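Local coordinates for actin depolymerization factor 2 (Plasmodium berghei, PDB 2XFA), which binds actin and probably promotes the disassembly and turnover of actin filaments in the malaria parasite, at residues 76-81 with 90-95. Numbering follows the deposited sequence.
Sequences IADMPI and DRIYFI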
ATOM      1  N   ILE A  76       1.682   0.021   1.754  1.00 25.06           N
ATOM      2  CA  ILE A  76       3.022   0.528   1.571  1.00 30.18           C
ATOM      3  C   ILE A  76       3.948  -0.653   1.251  1.00 33.82           C
ATOM      4  O   ILE A  76       3.980  -1.630   1.996  1.00 34.07           O
ATOM      5  CB  ILE A  76       3.507   1.298   2.819  1.00 33.65           C
ATOM      6  CG1 ILE A  76       2.597   2.503   3.070  1.00 35.78           C
ATOM      7  CG2 ILE A  76       4.948   1.783   2.622  1.00 35.54           C
ATOM      8  CD1 ILE A  76       2.903   3.238   4.344  1.00 44.70           C
ATOM      9  N   ALA A  77       4.704  -0.543   0.158  1.00 29.89           N
ATOM     10  CA  ALA A  77       5.582  -1.603  -0.303  1.00 26.77           C
ATOM     11  C   ALA A  77       6.961  -1.066  -0.667  1.00 31.99           C
ATOM     12  O   ALA A  77       7.076  -0.073  -1.367  1.00 37.57           O
ATOM     13  CB  ALA A  77       4.991  -2.265  -1.512  1.00 28.28           C
ATOM     14  N   ASP A  78       8.000  -1.756  -0.215  1.00 37.83           N
ATOM     15  CA  ASP A  78       9.378  -1.458  -0.618  1.00 34.62           C
ATOM     16  C   ASP A  78       9.701  -2.267  -1.873  1.00 46.99           C
ATOM     17  O   ASP A  78      10.064  -3.436  -1.785  1.00 51.65           O
ATOM     18  CB  ASP A  78      10.322  -1.837   0.511  1.00 39.21           C
ATOM     19  CG  ASP A  78      11.586  -1.001   0.529  1.00 77.39           C
ATOM     20  OD1 ASP A  78      11.720  -0.071  -0.303  1.00 82.05           O
ATOM     21  OD2 ASP A  78      12.447  -1.276   1.393  1.00 98.30           O
ATOM     22  N   MET A  79       9.530  -1.653  -3.039  1.00 43.81           N
ATOM     23  CA  MET A  79       9.657  -2.356  -4.313  1.00 43.87           C
ATOM     24  C   MET A  79      11.095  -2.402  -4.811  1.00 54.97           C
ATOM     25  O   MET A  79      11.744  -1.368  -4.918  1.00 51.25           O
ATOM     26  CB  MET A  79       8.788  -1.672  -5.364  1.00 48.21           C
ATOM     27  CG  MET A  79       7.319  -1.644  -5.004  1.00 54.23           C
ATOM     28  SD  MET A  79       6.722  -3.330  -4.778  1.00 59.42           S
ATOM     29  CE  MET A  79       4.983  -3.103  -5.141  1.00 62.63           C
ATOM     30  N   PRO A  80      11.592  -3.605  -5.135  1.00 60.03           N
ATOM     31  CA  PRO A  80      12.952  -3.768  -5.660  1.00 64.87           C
ATOM     32  C   PRO A  80      13.000  -3.389  -7.130  1.00 67.26           C
ATOM     33  O   PRO A  80      12.598  -4.185  -7.976  1.00 75.75           O
ATOM     34  CB  PRO A  80      13.218  -5.276  -5.507  1.00 72.05           C
ATOM     35  CG  PRO A  80      12.021  -5.847  -4.763  1.00 67.63           C
ATOM     36  CD  PRO A  80      10.899  -4.894  -4.987  1.00 62.68           C
ATOM     37  N   ILE A  81      13.498  -2.199  -7.437  1.00 65.71           N
ATOM     38  CA  ILE A  81      13.423  -1.711  -8.804  1.00 68.67           C
ATOM     39  C   ILE A  81      14.767  -1.294  -9.413  1.00 75.48           C
ATOM     40  O   ILE A  81      15.424  -0.358  -8.949  1.00 74.42           O
ATOM     41  CB  ILE A  81      12.391  -0.586  -8.936  1.00 65.73           C
ATOM     42  CG1 ILE A  81      10.987  -1.162  -8.801  1.00 68.53           C
ATOM     43  CG2 ILE A  81      12.529   0.105 -10.276  1.00 73.80           C
ATOM     44  CD1 ILE A  81       9.920  -0.121  -8.874  1.00 66.78           C
ATOM     45  N   ASP A  90      15.745  -0.002  -3.992  1.00 62.92           N
ATOM     46  CA  ASP A  90      14.450  -0.109  -3.317  1.00 58.59           C
ATOM     47  C   ASP A  90      13.705   1.219  -3.302  1.00 61.06           C
ATOM     48  O   ASP A  90      14.233   2.227  -2.812  1.00 63.91           O
ATOM     49  CB  ASP A  90      14.643  -0.571  -1.874  1.00 68.45           C
ATOM     50  CG  ASP A  90      15.115  -2.009  -1.776  1.00 87.70           C
ATOM     51  OD1 ASP A  90      15.636  -2.387  -0.701  1.00 92.93           O
ATOM     52  OD2 ASP A  90      14.967  -2.757  -2.771  1.00 93.61           O
ATOM     53  N   ARG A  91      12.474   1.216  -3.819  1.00 48.30           N
ATOM     54  CA  ARG A  91      11.627   2.422  -3.862  1.00 38.79           C
ATOM     55  C   ARG A  91      10.360   2.192  -3.050  1.00 41.65           C
ATOM     56  O   ARG A  91       9.756   1.121  -3.120  1.00 44.14           O
ATOM     57  CB  ARG A  91      11.215   2.764  -5.298  1.00 38.72           C
ATOM     58  CG  ARG A  91      12.368   3.123  -6.262  1.00 53.40           C
ATOM     59  CD  ARG A  91      13.544   3.676  -5.499  1.00 62.84           C
ATOM     60  NE  ARG A  91      14.389   4.551  -6.312  1.00 80.01           N
ATOM     61  CZ  ARG A  91      15.517   5.107  -5.881  1.00 82.82           C
ATOM     62  NH1 ARG A  91      15.946   4.868  -4.648  1.00 80.91           N
ATOM     63  NH2 ARG A  91      16.219   5.895  -6.683  1.00 95.44           N
ATOM     64  N   ILE A  92       9.930   3.198  -2.304  1.00 36.21           N
ATOM     65  CA  ILE A  92       8.741   3.034  -1.487  1.00 37.50           C
ATOM     66  C   ILE A  92       7.513   3.487  -2.249  1.00 33.17           C
ATOM     67  O   ILE A  92       7.418   4.644  -2.642  1.00 38.30           O
ATOM     68  CB  ILE A  92       8.837   3.800  -0.173  1.00 42.95           C
ATOM     69  CG1 ILE A  92       9.978   3.246   0.680  1.00 44.11           C
ATOM     70  CG2 ILE A  92       7.525   3.671   0.591  1.00 48.87           C
ATOM     71  CD1 ILE A  92      10.343   4.168   1.828  1.00 41.89           C
ATOM     72  N   TYR A  93       6.595   2.562  -2.502  1.00 29.39           N
ATOM     73  CA  TYR A  93       5.347   2.901  -3.181  1.00 26.93           C
ATOM     74  C   TYR A  93       4.231   2.935  -2.156  1.00 28.15           C
ATOM     75  O   TYR A  93       4.201   2.116  -1.254  1.00 32.57           O
ATOM     76  CB  TYR A  93       5.017   1.862  -4.254  1.00 39.76           C
ATOM     77  CG  TYR A  93       5.802   2.078  -5.517  1.00 39.36           C
ATOM     78  CD1 TYR A  93       5.213   2.668  -6.635  1.00 42.52           C
ATOM     79  CD2 TYR A  93       7.152   1.763  -5.575  1.00 43.38           C
ATOM     80  CE1 TYR A  93       5.948   2.891  -7.799  1.00 42.59           C
ATOM     81  CE2 TYR A  93       7.896   1.990  -6.728  1.00 41.29           C
ATOM     82  CZ  TYR A  93       7.293   2.547  -7.835  1.00 42.83           C
ATOM     83  OH  TYR A  93       8.043   2.761  -8.972  1.00 54.78           O
ATOM     84  N   PHE A  94       3.297   3.857  -2.323  1.00 26.71           N
ATOM     85  CA  PHE A  94       2.104   3.880  -1.499  1.00 26.50           C
ATOM     86  C   PHE A  94       0.943   3.580  -2.449  1.00 27.34           C
ATOM     87  O   PHE A  94       0.830   4.201  -3.494  1.00 29.65           O
ATOM     88  CB  PHE A  94       1.909   5.254  -0.863  1.00 30.43           C
ATOM     89  CG  PHE A  94       0.668   5.362  -0.039  1.00 36.59           C
ATOM     90  CD1 PHE A  94       0.716   5.149   1.329  1.00 37.46           C
ATOM     91  CD2 PHE A  94      -0.551   5.649  -0.628  1.00 42.42           C
ATOM     92  CE1 PHE A  94      -0.434   5.249   2.111  1.00 36.75           C
ATOM     93  CE2 PHE A  94      -1.715   5.742   0.144  1.00 40.46           C
ATOM     94  CZ  PHE A  94      -1.657   5.543   1.513  1.00 32.66           C
ATOM     95  N   ILE A  95       0.103   2.611  -2.106  1.00 26.04           N
ATOM     96  CA  ILE A  95      -0.942   2.200  -3.032  1.00 33.88           C
ATOM     97  C   ILE A  95      -2.270   2.273  -2.329  1.00 36.83           C
ATOM     98  O   ILE A  95      -2.435   1.737  -1.240  1.00 33.81           O
ATOM     99  CB  ILE A  95      -0.716   0.756  -3.507  1.00 32.99           C
ATOM    100  CG1 ILE A  95       0.654   0.641  -4.175  1.00 33.66           C
ATOM    101  CG2 ILE A  95      -1.861   0.283  -4.426  1.00 41.86           C
ATOM    102  CD1 ILE A  95       1.193  -0.796  -4.178  1.00 36.99           C
TER
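Asp90 faces Pro80 as a non-hydrogen-bonded pair and reaches diagonally to Asp78, in the antiparallel beta hairpin that strands 73-81 and 89-97 form within the mixed sheet of the ADF/cofilin fold. Its CB lies 3.4 Å from Asp78 OD1, and the two carboxylates, their planes turned 64° apart, leave Asp90 OD1 4.0 Å from Asp78 OD2, a pairing of like charges that probably raises the pKa of one of them. The hairpin illustrates how antiparallel strands alternate their bonding. Arg91 exchanges two backbone hydrogen bonds with Met79, the shorter running 2.8 Å from Met79 N to Arg91 O, whereas Ile92, opposite Asp78 in a non-hydrogen-bonded pair, turns its CA-H to Ala77 O. On the face shared with Asp78, Ile92 CG2 packs against Ile76 CG2 at 3.8 Å. Tyr93 forms the next hydrogen-bonded pair, with Ala77, and its ring turns to the other face, where helices 56-65 and 137-146 cover the sheet. Tyr93 CG lies beside the backbone N (chi1 -80°), which leans the ring toward the start of its own strand, past Met79, whose CG is 3.5 Å from Tyr93 CD2, and on to Ile81; Ile81 CD1 lies 3.4 Å from Tyr93 OH. Phe94 returns to the face of Ile92, swung by chi1 178° away from its backbone N, and its CD1 meets Ile76 CG1 at 3.7 Å.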